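ATP-dependent DNA helicase (Mycobacterium smegmatis, PDB 5V9X) unwinds RNA:DNA hybrids as an ATP-driven motor that tracks in the 3'-to-5' direction along single-stranded DNA. Local coordinates at residues Thr98-Leu109 with Thr181-Glu192. Numbering follows the deposited sequence.
Sequences TQVLYVSPLKAL and TLTSVRTVIVDE. With nucleotides of chain B.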
loop_
_atom_site.group_PDB
_atom_site.type_symbol
_atom_site.label_atom_id
_atom_site.label_comp_id
_atom_site.label_asym_id
_atom_site.label_seq_id
_atom_site.Cartn_x
_atom_site.Cartn_y
_atom_site.Cartn_z
ATOM N N THR A 98 16.293 16.995 20.083
ATOM C CA THR A 98 16.016 15.701 19.472
ATOM C C THR A 98 17.152 15.310 18.534
ATOM O O THR A 98 17.468 16.039 17.590
ATOM C CB THR A 98 14.685 15.744 18.725
ATOM O OG1 THR A 98 13.637 16.110 19.633
ATOM C CG2 THR A 98 14.374 14.382 18.129
ATOM N N GLN A 99 17.765 14.156 18.800
ATOM C CA GLN A 99 18.964 13.706 18.102
ATOM C C GLN A 99 18.687 12.654 17.038
ATOM O O GLN A 99 19.317 12.675 15.975
ATOM C CB GLN A 99 19.977 13.147 19.106
ATOM C CG GLN A 99 20.562 14.188 20.048
ATOM C CD GLN A 99 21.655 15.013 19.400
ATOM O OE1 GLN A 99 22.645 14.473 18.901
ATOM N NE2 GLN A 99 21.482 16.331 19.400
ATOM N N VAL A 100 17.771 11.725 17.300
ATOM C CA VAL A 100 17.426 10.659 16.369
ATOM C C VAL A 100 15.953 10.788 16.013
ATOM O O VAL A 100 15.115 11.027 16.888
ATOM C CB VAL A 100 17.729 9.266 16.965
ATOM C CG1 VAL A 100 17.278 8.162 16.018
ATOM C CG2 VAL A 100 19.212 9.132 17.277
ATOM N N LEU A 101 15.640 10.638 14.728
ATOM C CA LEU A 101 14.267 10.703 14.237
ATOM C C LEU A 101 13.941 9.396 13.527
ATOM O O LEU A 101 14.488 9.110 12.456
ATOM C CB LEU A 101 14.069 11.896 13.303
ATOM C CG LEU A 101 12.654 12.065 12.739
ATOM C CD1 LEU A 101 11.658 12.370 13.847
ATOM C CD2 LEU A 101 12.617 13.143 11.670
ATOM N N TYR A 102 13.055 8.606 14.123
ATOM C CA TYR A 102 12.561 7.376 13.521
ATOM C C TYR A 102 11.165 7.625 12.968
ATOM O O TYR A 102 10.296 8.141 13.678
ATOM C CB TYR A 102 12.543 6.241 14.549
ATOM C CG TYR A 102 11.824 4.988 14.096
ATOM C CD1 TYR A 102 10.444 4.877 14.209
ATOM C CD2 TYR A 102 12.525 3.908 13.576
ATOM C CE1 TYR A 102 9.782 3.741 13.802
ATOM C CE2 TYR A 102 11.869 2.762 13.171
ATOM C CZ TYR A 102 10.494 2.685 13.284
ATOM O OH TYR A 102 9.820 1.552 12.885
ATOM N N VAL A 103 10.947 7.251 11.707
ATOM C CA VAL A 103 9.667 7.441 11.035
ATOM C C VAL A 103 9.105 6.078 10.661
ATOM O O VAL A 103 9.781 5.282 9.996
ATOM C CB VAL A 103 9.804 8.332 9.787
ATOM C CG1 VAL A 103 8.456 8.495 9.103
ATOM C CG2 VAL A 103 10.381 9.689 10.161
ATOM N N SER A 104 7.865 5.814 11.080
ATOM C CA SER A 104 7.152 4.591 10.756
ATOM C C SER A 104 5.855 4.908 10.024
ATOM O O SER A 104 5.131 5.829 10.417
ATOM C CB SER A 104 6.827 3.783 12.020
ATOM O OG SER A 104 5.966 2.696 11.716
ATOM N N PRO A 105 5.530 4.166 8.961
ATOM C CA PRO A 105 4.245 4.392 8.281
ATOM C C PRO A 105 3.044 3.914 9.079
ATOM O O PRO A 105 1.920 4.340 8.784
ATOM C CB PRO A 105 4.394 3.606 6.972
ATOM C CG PRO A 105 5.398 2.542 7.287
ATOM C CD PRO A 105 6.347 3.137 8.295
ATOM N N LEU A 106 3.240 3.055 10.077
ATOM C CA LEU A 106 2.158 2.522 10.893
ATOM C C LEU A 106 2.330 2.955 12.343
ATOM O O LEU A 106 3.448 2.962 12.871
ATOM C CB LEU A 106 2.110 0.993 10.810
ATOM C CG LEU A 106 1.715 0.393 9.460
ATOM C CD1 LEU A 106 1.910 -1.109 9.470
ATOM C CD2 LEU A 106 0.275 0.742 9.130
ATOM N N LYS A 107 1.214 3.313 12.986
ATOM C CA LYS A 107 1.263 3.722 14.388
ATOM C C LYS A 107 1.661 2.560 15.290
ATOM O O LYS A 107 2.493 2.721 16.192
ATOM C CB LYS A 107 -0.090 4.289 14.822
ATOM C CG LYS A 107 -0.449 5.613 14.183
ATOM C CD LYS A 107 -1.711 6.202 14.795
ATOM C CE LYS A 107 -2.918 5.310 14.557
ATOM N NZ LYS A 107 -4.174 5.941 15.047
ATOM N N ALA A 108 1.068 1.384 15.069
ATOM C CA ALA A 108 1.361 0.223 15.905
ATOM C C ALA A 108 2.854 -0.079 15.936
ATOM O O ALA A 108 3.426 -0.342 17.000
ATOM C CB ALA A 108 0.581 -0.990 15.404
ATOM N N LEU A 109 3.503 -0.039 14.770
ATOM C CA LEU A 109 4.949 -0.231 14.723
ATOM C C LEU A 109 5.676 0.848 15.519
ATOM O O LEU A 109 6.635 0.552 16.244
ATOM C CB LEU A 109 5.431 -0.240 13.272
ATOM C CG LEU A 109 6.946 -0.218 13.070
ATOM C CD1 LEU A 109 7.601 -1.357 13.831
ATOM C CD2 LEU A 109 7.296 -0.291 11.590
ATOM N N THR A 181 12.481 21.859 17.894
ATOM C CA THR A 181 13.101 20.725 18.564
ATOM C C THR A 181 13.834 19.801 17.601
ATOM O O THR A 181 14.582 18.929 18.053
ATOM C CB THR A 181 12.051 19.920 19.335
ATOM O OG1 THR A 181 11.110 19.349 18.415
ATOM C CG2 THR A 181 11.314 20.811 20.326
ATOM N N LEU A 182 13.646 19.973 16.295
ATOM C CA LEU A 182 14.265 19.113 15.298
ATOM C C LEU A 182 15.532 19.711 14.701
ATOM O O LEU A 182 16.096 19.125 13.773
ATOM C CB LEU A 182 13.267 18.797 14.184
ATOM C CG LEU A 182 11.950 18.157 14.624
ATOM C CD1 LEU A 182 11.006 17.983 13.443
ATOM C CD2 LEU A 182 12.209 16.824 15.307
ATOM N N THR A 183 15.998 20.855 15.210
ATOM C CA THR A 183 17.157 21.514 14.619
ATOM C C THR A 183 18.470 20.797 14.911
ATOM O O THR A 183 19.481 21.122 14.280
ATOM C CB THR A 183 17.257 22.964 15.103
ATOM O OG1 THR A 183 17.378 22.991 16.530
ATOM C CG2 THR A 183 16.030 23.758 14.689
ATOM N N SER A 184 18.488 19.841 15.837
ATOM C CA SER A 184 19.708 19.122 16.182
ATOM C C SER A 184 19.733 17.696 15.652
ATOM O O SER A 184 20.684 16.960 15.946
ATOM C CB SER A 184 19.903 19.106 17.703
ATOM O OG SER A 184 20.063 20.417 18.216
ATOM N N VAL A 185 18.722 17.288 14.880
ATOM C CA VAL A 185 18.632 15.905 14.426
ATOM C C VAL A 185 19.854 15.548 13.595
ATOM O O VAL A 185 20.207 16.250 12.640
ATOM C CB VAL A 185 17.335 15.686 13.633
ATOM C CG1 VAL A 185 17.390 14.366 12.874
ATOM C CG2 VAL A 185 16.132 15.711 14.563
ATOM N N ARG A 186 20.510 14.447 13.964
ATOM C CA ARG A 186 21.665 13.936 13.235
ATOM C C ARG A 186 21.375 12.675 12.436
ATOM O O ARG A 186 22.016 12.455 11.407
ATOM C CB ARG A 186 22.822 13.653 14.203
ATOM C CG ARG A 186 23.369 14.892 14.897
ATOM C CD ARG A 186 24.559 14.563 15.787
ATOM N NE ARG A 186 25.098 15.756 16.436
ATOM C CZ ARG A 186 26.110 15.750 17.300
ATOM N NH1 ARG A 186 26.701 14.609 17.629
ATOM N NH2 ARG A 186 26.530 16.887 17.837
ATOM N N THR A 187 20.433 11.847 12.879
ATOM C CA THR A 187 20.090 10.604 12.207
ATOM C C THR A 187 18.599 10.583 11.906
ATOM O O THR A 187 17.788 11.067 12.701
ATOM C CB THR A 187 20.470 9.383 13.066
ATOM O OG1 THR A 187 21.867 9.429 13.384
ATOM C CG2 THR A 187 20.168 8.079 12.336
ATOM N N VAL A 188 18.245 10.029 10.748
ATOM C CA VAL A 188 16.855 9.828 10.356
ATOM C C VAL A 188 16.700 8.388 9.890
ATOM O O VAL A 188 17.309 7.986 8.892
ATOM C CB VAL A 188 16.414 10.803 9.251
ATOM C CG1 VAL A 188 15.050 10.403 8.713
ATOM C CG2 VAL A 188 16.376 12.225 9.787
ATOM N N ILE A 189 15.890 7.617 10.609
ATOM C CA ILE A 189 15.590 6.235 10.256
ATOM C C ILE A 189 14.217 6.201 9.603
ATOM O O ILE A 189 13.236 6.693 10.177
ATOM C CB ILE A 189 15.636 5.319 11.492
ATOM C CG1 ILE A 189 16.966 5.477 12.232
ATOM C CG2 ILE A 189 15.417 3.867 11.088
ATOM C CD1 ILE A 189 17.064 4.644 13.493
ATOM N N VAL A 190 14.143 5.636 8.403
ATOM C CA VAL A 190 12.890 5.462 7.683
ATOM C C VAL A 190 12.644 3.963 7.596
ATOM O O VAL A 190 13.164 3.284 6.703
ATOM C CB VAL A 190 12.919 6.115 6.297
ATOM C CG1 VAL A 190 11.617 5.842 5.555
ATOM C CG2 VAL A 190 13.153 7.612 6.423
ATOM N N ASP A 191 11.857 3.445 8.533
ATOM C CA ASP A 191 11.551 2.023 8.584
ATOM C C ASP A 191 10.461 1.681 7.576
ATOM O O ASP A 191 9.564 2.483 7.307
ATOM C CB ASP A 191 11.105 1.630 9.989
ATOM C CG ASP A 191 11.388 0.180 10.311
ATOM O OD1 ASP A 191 11.553 -0.621 9.367
ATOM O OD2 ASP A 191 11.445 -0.156 11.512
ATOM N N GLU A 192 10.548 0.472 7.026
ATOM C CA GLU A 192 9.597 -0.017 6.029
ATOM C C GLU A 192 9.479 0.962 4.863
ATOM O O GLU A 192 8.386 1.361 4.457
ATOM C CB GLU A 192 8.231 -0.291 6.663
ATOM C CG GLU A 192 8.286 -1.111 7.943
ATOM C CD GLU A 192 8.908 -2.481 7.747
ATOM O OE1 GLU A 192 8.896 -2.994 6.606
ATOM O OE2 GLU A 192 9.412 -3.048 8.742
ATOM P P DG B 9 -2.172 3.653 10.704
ATOM O OP1 DG B 9 -1.107 3.158 11.605
ATOM O OP2 DG B 9 -3.593 3.356 10.996
ATOM O "O5'" DG B 9 -2.020 5.230 10.554
ATOM C "C5'" DG B 9 -0.840 5.770 9.978
ATOM C "C4'" DG B 9 -0.988 7.260 9.744
ATOM O "O4'" DG B 9 -1.906 7.487 8.645
ATOM C "C3'" DG B 9 -1.533 8.045 10.931
ATOM O "O3'" DG B 9 -0.841 9.276 11.052
ATOM C "C2'" DG B 9 -3.004 8.254 10.577
ATOM C "C1'" DG B 9 -2.964 8.325 9.056
ATOM N N9 DG B 9 -4.188 7.846 8.422
ATOM C C8 DG B 9 -4.739 6.593 8.536
ATOM N N7 DG B 9 -5.838 6.446 7.852
ATOM C C5 DG B 9 -6.027 7.677 7.241
ATOM C C6 DG B 9 -7.056 8.111 6.375
ATOM O O6 DG B 9 -8.034 7.472 5.964
ATOM N N1 DG B 9 -6.873 9.433 5.979
ATOM C C2 DG B 9 -5.826 10.234 6.371
ATOM N N2 DG B 9 -5.819 11.486 5.884
ATOM N N3 DG B 9 -4.852 9.838 7.185
ATOM C C4 DG B 9 -5.020 8.551 7.580
ATOM P P DT B 8 -6.626 0.777 8.569
ATOM O OP1 DT B 8 -6.566 0.029 9.841
ATOM O OP2 DT B 8 -7.736 1.726 8.333
ATOM O "O5'" DT B 8 -5.250 1.564 8.363
ATOM C "C5'" DT B 8 -4.030 0.841 8.235
ATOM C "C4'" DT B 8 -2.947 1.713 7.625
ATOM O "O4'" DT B 8 -3.222 1.933 6.230
ATOM C "C3'" DT B 8 -2.835 3.106 8.225
ATOM O "O3'" DT B 8 -1.839 3.104 9.232
ATOM C "C2'" DT B 8 -2.435 4.002 7.034
ATOM C "C1'" DT B 8 -2.510 3.069 5.820
ATOM N N1 DT B 8 -3.208 3.664 4.644
ATOM C C2 DT B 8 -2.492 3.919 3.498
ATOM O O2 DT B 8 -1.304 3.683 3.387
ATOM N N3 DT B 8 -3.224 4.464 2.476
ATOM C C4 DT B 8 -4.573 4.774 2.487
ATOM O O4 DT B 8 -5.141 5.263 1.515
ATOM C C5 DT B 8 -5.263 4.481 3.721
ATOM C C7 DT B 8 -6.727 4.772 3.852
ATOM C C6 DT B 8 -4.555 3.947 4.727
#
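Leu101 and Val103 exchange backbone hydrogen bonds with Thr187, Ile189 and Asp191 in a parallel ladder joining strands 100-103 and 187-191, adjacent in the seven-stranded sheet of the first RecA-like domain. Leu101 N donates a hydrogen bond to Thr187 O at 3.0 Å, and Leu101 O receives Ile189 N at 2.8 Å. Val103 repeats the pattern, its N to Ile189 O and its O from Asp191 N. On the other edge of the strand, Val100 bonds to Asp161 and Leu163, and Tyr102 to Leu163 and Thr165. At the ladder's start Gln99 O takes two donors, Arg186 N at 2.9 Å and, weakly, Thr187 N, while Thr98 N reaches Thr181 O; the Thr98 hydroxyl bonds to Pro160 O.

Branched Val100 and Ile189 suit the extended chain and pack beneath helix 75-88, which follows the probable Walker A loop. On their face, Tyr102 lays CD2 3.8 Å from Ile189 CG2. Its CG stands anti to the backbone N (chi1 170°), and the ring runs along the strand until OH donates to Asp191 OD2, 2.7 Å away. That oxygen lies at the ring edge and is met on its anti side, somewhat out of the carboxylate plane, with ring and carboxylate planes 88° apart. The other oxygen, OD1, accepts a weak bond from Glu192 N.

Past the strand, Ser104 OG donates to Leu106 O, and Lys107 N, in the first turn of its helix, binds OP1 of DG9 of chain B at 2.7 Å, nearly straight at 175°. Asp191 and Glu192 fit the acidic pair of a Walker B (DExH) motif, and Glu192 lies beside magnesium and the nucleotide. Tyr102 thus holds the Asp191 carboxylate near the probable Walker A loop; segment 98-109 holds the DNA phosphate while neighbouring Glu192 reaches the nucleotide, consistent with coupling between nucleotide and tracking strand.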